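Local coordinates for protein putative alcohol dehydrogenase (Sinorhizobium meliloti, PDB 4J6F) that is a putative alcohol dehydrogenase of the medium-chain type that probably oxidises alcohols with a nicotinamide cofactor held on its Rossmann-type domain, at residues Arg197-Ala202 with Arg228-Val233; Ala206-Leu211 with Glu297-Thr302. All coordinates share one frame; numbering follows the deposited sequence.

Contact 1: Arg197-Ala202 with Arg228-Val233; sequences RMLERA and RARGAV
One face of the R230 guanidinium rests on the side chain of L199, whose CB lies 3.9 Å above the centre of the plane. At the edge of the same group stands E200, its OE2 close to the guanidinium plane and 3.0 Å from R230 NH2 in a salt bridge. The carboxylate itself is turned 69° against the guanidinium. NH2 meets OE2 nearly end-on, in line with the C-O bond, and the hydrogen bond is fairly straight, at 158°. E200 reaches this edge because CG stands opposite the backbone N (chi1 -163°) and the chain then bends at chi2, which carries the carboxylate toward R230 although the side chain does not set out in that direction. R230 in turn folds at chi3, so that the guanidinium is laid over L199 CB. The other terminal nitrogen, NH1, gives a hydrogen bond to the carbonyl O of L204, just beyond the helix, and lies 3.2 Å from L199 O. E196 adds a long, weak ion pair at NH2. The group lies near the C-terminal end of helix 189-201, whose partial negative charge would probably suit it. Replacing R230 by an alanine would probably leave E200 without its ion-pair mate here, take a donor from L204 O and uncover L199 CB. G231, the first residue to leave helical angles, closes the end of helix 218-229 with a Schellman motif. Helices 189-201 and 218-229 also meet through L199, which touches I223 and L226, while Y342 of helix 333-344 packs against A229 and R230. M198 and A202 touch strand 277-280, placing helix 189-201 against the parallel sheet of the Rossmann-type domain, and segment 228-233 runs on into its strand 233-238.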
loop_
_atom_site.group_PDB
_atom_site.type_symbol
_atom_site.label_atom_id
_atom_site.label_comp_id
_atom_site.label_asym_id
_atom_site.label_seq_id
_atom_site.Cartn_x
_atom_site.Cartn_y
_atom_site.Cartn_z
ATOM N N ARG A 197 0.396 -12.105 -9.893
ATOM C CA ARG A 197 -0.477 -10.992 -9.500
ATOM C C ARG A 197 0.329 -10.030 -8.662
ATOM O O ARG A 197 0.293 -8.822 -8.880
ATOM C CB ARG A 197 -1.665 -11.479 -8.682
ATOM C CG ARG A 197 -3.019 -10.838 -8.997
ATOM C CD ARG A 197 -2.967 -9.366 -9.380
ATOM N NE ARG A 197 -3.900 -9.044 -10.461
ATOM C CZ ARG A 197 -4.991 -8.291 -10.332
ATOM N NH1 ARG A 197 -5.307 -7.753 -9.167
ATOM N NH2 ARG A 197 -5.769 -8.073 -11.379
HETATM N N MSE A 198 1.084 -10.586 -7.719
HETATM C CA MSE A 198 1.920 -9.801 -6.809
HETATM C C MSE A 198 2.837 -8.944 -7.627
HETATM O O MSE A 198 2.922 -7.742 -7.393
HETATM C CB MSE A 198 2.715 -10.710 -5.880
HETATM C CG MSE A 198 1.881 -11.223 -4.710
HETATM SE SE MSE A 198 2.973 -12.468 -3.622
HETATM C CE MSE A 198 4.271 -11.217 -2.836
ATOM N N LEU A 199 3.500 -9.545 -8.615
ATOM C CA LEU A 199 4.452 -8.819 -9.455
ATOM C C LEU A 199 3.774 -7.784 -10.346
ATOM O O LEU A 199 4.385 -6.780 -10.717
ATOM C CB LEU A 199 5.303 -9.781 -10.291
ATOM C CG LEU A 199 6.246 -10.665 -9.465
ATOM C CD1 LEU A 199 7.108 -11.539 -10.356
ATOM C CD2 LEU A 199 7.114 -9.849 -8.515
ATOM N N GLU A 200 2.508 -8.031 -10.669
ATOM C CA GLU A 200 1.715 -7.124 -11.481
ATOM C C GLU A 200 1.213 -5.930 -10.639
ATOM O O GLU A 200 1.184 -4.778 -11.105
ATOM C CB GLU A 200 0.561 -7.906 -12.123
ATOM C CG GLU A 200 -0.121 -7.218 -13.300
ATOM C CD GLU A 200 0.631 -7.350 -14.615
ATOM O OE1 GLU A 200 -0.023 -7.156 -15.661
ATOM O OE2 GLU A 200 1.856 -7.636 -14.619
ATOM N N ARG A 201 0.846 -6.213 -9.390
ATOM C CA ARG A 201 0.331 -5.189 -8.479
ATOM C C ARG A 201 1.421 -4.224 -8.064
ATOM O O ARG A 201 1.178 -3.039 -7.877
ATOM C CB ARG A 201 -0.286 -5.835 -7.241
ATOM C CG ARG A 201 -1.642 -6.480 -7.483
ATOM C CD ARG A 201 -2.748 -5.446 -7.620
ATOM N NE ARG A 201 -2.743 -4.561 -6.467
ATOM C CZ ARG A 201 -3.134 -4.932 -5.253
ATOM N NH1 ARG A 201 -3.588 -6.169 -5.040
ATOM N NH2 ARG A 201 -3.063 -4.068 -4.250
ATOM N N ALA A 202 2.631 -4.744 -7.920
ATOM C CA ALA A 202 3.791 -3.929 -7.608
ATOM C C ALA A 202 4.405 -3.285 -8.854
ATOM O O ALA A 202 5.360 -2.523 -8.743
ATOM C CB ALA A 202 4.825 -4.771 -6.878
ATOM N N ARG A 228 12.547 -13.361 -13.200
ATOM C CA ARG A 228 13.442 -13.564 -14.322
ATOM C C ARG A 228 12.680 -13.488 -15.642
ATOM O O ARG A 228 13.133 -12.860 -16.593
ATOM C CB ARG A 228 14.161 -14.896 -14.184
ATOM C CG ARG A 228 15.283 -14.872 -13.178
ATOM C CD ARG A 228 16.369 -13.915 -13.627
ATOM N NE ARG A 228 17.445 -13.859 -12.646
ATOM C CZ ARG A 228 18.428 -12.972 -12.645
ATOM N NH1 ARG A 228 18.488 -12.034 -13.580
ATOM N NH2 ARG A 228 19.345 -13.020 -11.691
ATOM N N ALA A 229 11.498 -14.097 -15.666
ATOM C CA ALA A 229 10.659 -14.175 -16.864
ATOM C C ALA A 229 10.320 -12.822 -17.464
ATOM O O ALA A 229 10.050 -12.731 -18.657
ATOM C CB ALA A 229 9.377 -14.933 -16.554
ATOM N N ARG A 230 10.321 -11.778 -16.637
ATOM C CA ARG A 230 9.907 -10.450 -17.086
ATOM C C ARG A 230 11.097 -9.478 -17.133
ATOM O O ARG A 230 10.932 -8.297 -17.429
ATOM C CB ARG A 230 8.726 -9.931 -16.233
ATOM C CG ARG A 230 9.112 -9.115 -15.011
ATOM C CD ARG A 230 8.084 -9.062 -13.891
ATOM N NE ARG A 230 6.720 -9.465 -14.226
ATOM C CZ ARG A 230 5.630 -8.725 -14.015
ATOM N NH1 ARG A 230 5.725 -7.510 -13.500
ATOM N NH2 ARG A 230 4.429 -9.205 -14.322
ATOM N N GLY A 231 12.295 -9.994 -16.852
ATOM C CA GLY A 231 13.530 -9.216 -16.981
ATOM C C GLY A 231 14.010 -8.544 -15.707
ATOM O O GLY A 231 14.917 -7.711 -15.738
ATOM N N ALA A 232 13.407 -8.904 -14.580
ATOM C CA ALA A 232 13.774 -8.326 -13.295
ATOM C C ALA A 232 14.865 -9.126 -12.597
ATOM O O ALA A 232 15.146 -10.268 -12.961
ATOM C CB ALA A 232 12.549 -8.216 -12.405
ATOM N N VAL A 233 15.461 -8.513 -11.578
ATOM C CA VAL A 233 16.549 -9.123 -10.821
ATOM C C VAL A 233 16.079 -9.493 -9.401
ATOM O O VAL A 233 15.827 -8.609 -8.573
ATOM C CB VAL A 233 17.799 -8.192 -10.779
ATOM C CG1 VAL A 233 19.019 -8.941 -10.264
ATOM C CG2 VAL A 233 18.106 -7.619 -12.159
#

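Contact 2: Ala206-Leu211 with Glu297-Thr302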
loop_
_atom_site.group_PDB
_atom_site.type_symbol
_atom_site.label_atom_id
_atom_site.label_comp_id
_atom_site.label_asym_id
_atom_site.label_seq_id
_atom_site.Cartn_x
_atom_site.Cartn_y
_atom_site.Cartn_z
ATOM N N ALA A 206 11.387 -4.688 -15.991
ATOM C CA ALA A 206 12.712 -5.152 -16.418
ATOM C C ALA A 206 13.808 -4.281 -15.814
ATOM O O ALA A 206 13.672 -3.051 -15.773
ATOM C CB ALA A 206 12.810 -5.135 -17.927
ATOM N N GLY A 207 14.871 -4.915 -15.323
ATOM C CA GLY A 207 15.993 -4.195 -14.705
ATOM C C GLY A 207 15.841 -3.805 -13.233
ATOM O O GLY A 207 16.824 -3.441 -12.578
ATOM N N GLU A 208 14.621 -3.867 -12.701
ATOM C CA GLU A 208 14.409 -3.570 -11.293
ATOM C C GLU A 208 14.840 -4.714 -10.364
ATOM O O GLU A 208 14.991 -5.855 -10.805
ATOM C CB GLU A 208 12.959 -3.178 -11.057
ATOM C CG GLU A 208 12.650 -1.747 -11.469
ATOM C CD GLU A 208 11.228 -1.338 -11.125
ATOM O OE1 GLU A 208 10.346 -2.226 -11.104
ATOM O OE2 GLU A 208 10.980 -0.134 -10.884
ATOM N N THR A 209 15.059 -4.406 -9.086
ATOM C CA THR A 209 15.426 -5.440 -8.117
ATOM C C THR A 209 14.268 -5.789 -7.181
ATOM O O THR A 209 13.631 -4.906 -6.596
ATOM C CB THR A 209 16.665 -5.052 -7.281
ATOM O OG1 THR A 209 17.759 -4.755 -8.155
ATOM C CG2 THR A 209 17.082 -6.203 -6.364
ATOM N N VAL A 210 14.000 -7.082 -7.039
ATOM C CA VAL A 210 12.994 -7.521 -6.086
ATOM C C VAL A 210 13.623 -8.358 -4.973
ATOM O O VAL A 210 14.343 -9.327 -5.245
ATOM C CB VAL A 210 11.814 -8.249 -6.784
ATOM C CG1 VAL A 210 12.291 -9.386 -7.671
ATOM C CG2 VAL A 210 10.811 -8.741 -5.763
ATOM N N LEU A 211 13.389 -7.962 -3.725
ATOM C CA LEU A 211 13.799 -8.778 -2.578
ATOM C C LEU A 211 12.639 -9.713 -2.195
ATOM O O LEU A 211 11.504 -9.250 -1.952
ATOM C CB LEU A 211 14.201 -7.901 -1.391
ATOM C CG LEU A 211 14.802 -8.578 -0.155
ATOM C CD1 LEU A 211 16.152 -9.200 -0.473
ATOM C CD2 LEU A 211 14.954 -7.582 0.986
ATOM N N GLU A 297 9.901 5.535 -2.209
ATOM C CA GLU A 297 9.014 5.335 -3.381
ATOM C C GLU A 297 8.968 3.883 -3.857
ATOM O O GLU A 297 8.444 3.594 -4.932
ATOM C CB GLU A 297 9.367 6.272 -4.533
ATOM C CG GLU A 297 9.246 7.735 -4.137
ATOM C CD GLU A 297 9.504 8.709 -5.274
ATOM O OE1 GLU A 297 8.599 9.527 -5.579
ATOM O OE2 GLU A 297 10.615 8.659 -5.854
ATOM N N GLY A 298 9.523 2.981 -3.047
ATOM C CA GLY A 298 9.525 1.559 -3.339
ATOM C C GLY A 298 8.196 0.937 -2.975
ATOM O O GLY A 298 7.370 1.562 -2.311
ATOM N N ARG A 299 7.985 -0.277 -3.474
ATOM C CA ARG A 299 6.725 -0.997 -3.360
ATOM C C ARG A 299 6.865 -2.337 -2.651
ATOM O O ARG A 299 7.752 -3.114 -2.946
ATOM C CB ARG A 299 6.123 -1.227 -4.738
ATOM C CG ARG A 299 5.871 0.034 -5.519
ATOM C CD ARG A 299 7.038 0.351 -6.413
ATOM N NE ARG A 299 7.067 -0.516 -7.577
ATOM C CZ ARG A 299 8.096 -0.607 -8.402
ATOM N NH1 ARG A 299 9.172 0.114 -8.183
ATOM N NH2 ARG A 299 8.049 -1.415 -9.435
ATOM N N TYR A 300 5.962 -2.585 -1.714
ATOM C CA TYR A 300 5.963 -3.785 -0.922
ATOM C C TYR A 300 4.750 -4.571 -1.382
ATOM O O TYR A 300 3.694 -3.994 -1.663
ATOM C CB TYR A 300 5.849 -3.395 0.561
ATOM C CG TYR A 300 5.541 -4.542 1.495
ATOM C CD1 TYR A 300 4.219 -4.965 1.697
ATOM C CD2 TYR A 300 6.562 -5.213 2.166
ATOM C CE1 TYR A 300 3.925 -6.024 2.534
ATOM C CE2 TYR A 300 6.275 -6.275 3.018
ATOM C CZ TYR A 300 4.955 -6.680 3.192
ATOM O OH TYR A 300 4.652 -7.732 4.030
ATOM N N THR A 301 4.885 -5.882 -1.468
ATOM C CA THR A 301 3.756 -6.702 -1.847
ATOM C C THR A 301 3.737 -8.037 -1.108
ATOM O O THR A 301 4.778 -8.611 -0.841
ATOM C CB THR A 301 3.711 -6.901 -3.363
ATOM O OG1 THR A 301 2.485 -7.556 -3.715
ATOM C CG2 THR A 301 4.908 -7.712 -3.842
ATOM N N THR A 302 2.547 -8.520 -0.757
ATOM C CA THR A 302 2.413 -9.774 -0.016
ATOM C C THR A 302 1.123 -10.516 -0.355
ATOM O O THR A 302 0.127 -9.909 -0.742
ATOM C CB THR A 302 2.476 -9.532 1.509
ATOM O OG1 THR A 302 2.346 -10.773 2.208
ATOM C CG2 THR A 302 1.363 -8.614 1.967
#
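R299 and E208 carry the contact, each sending a charged side chain across to the other. Segment 297-302 begins with E297, whose carboxylate turns to the second subunit and hydrogen-bonds S147 OG and L148 N there. R299 follows G298 and bends at chi2 (94°) and chi3, so that its end approaches E208. There it grips the carboxylate end-on with both terminal nitrogens, NH2 to E208 OE1 at 3.0 Å and NH1 to E208 OE2 at 3.3 Å. The two planes are 43° apart: OE1 is met on its syn side, OE2 from above the carboxylate plane. Y300 OH hydrogen-bonds D280 OD2, and its ring sits edge-to-face with F287; T301 touches H326, and T302 OG1 hydrogen-bonds D280 O. The salt bridge reaches past the start of strand 277-280, which lies between the two strands in the sheet; V277 touches R299. Further bonds hold both charges: E208 OE1 accepts a hydrogen bond from A205 N, and R299 NE gives one to A202 O. Such a paired, doubly held arginine is probably neutralised by E208 and little able to turn, tying the starts of two non-adjacent strands to the turn that follows helix 189-201.

How the contacts relate
Along the chain the segments alternate, 197-202, 206-211, 228-233, then 297-302, so contacts 1 and 2 interlock, their centres about 8 Å apart. Helix 189-201 leads into strand 209-212, which leads through helix 218-229 to strand 233-238, a beta-alpha-beta crossover of the six-stranded parallel sheet. The contacts join directly: V233 N lies 2.8 Å from E208 O, and G231 O 2.8 Å from G207 N, both probable hydrogen bonds, and A202 O takes the R299 NE bond. Contact 1 joins two helix ends; contact 2 links by side chains the starts of two non-neighbouring strands. Together they join parts at one end of the sheet, where its strands begin, in a Rossmann-type domain that probably carries the cofactor.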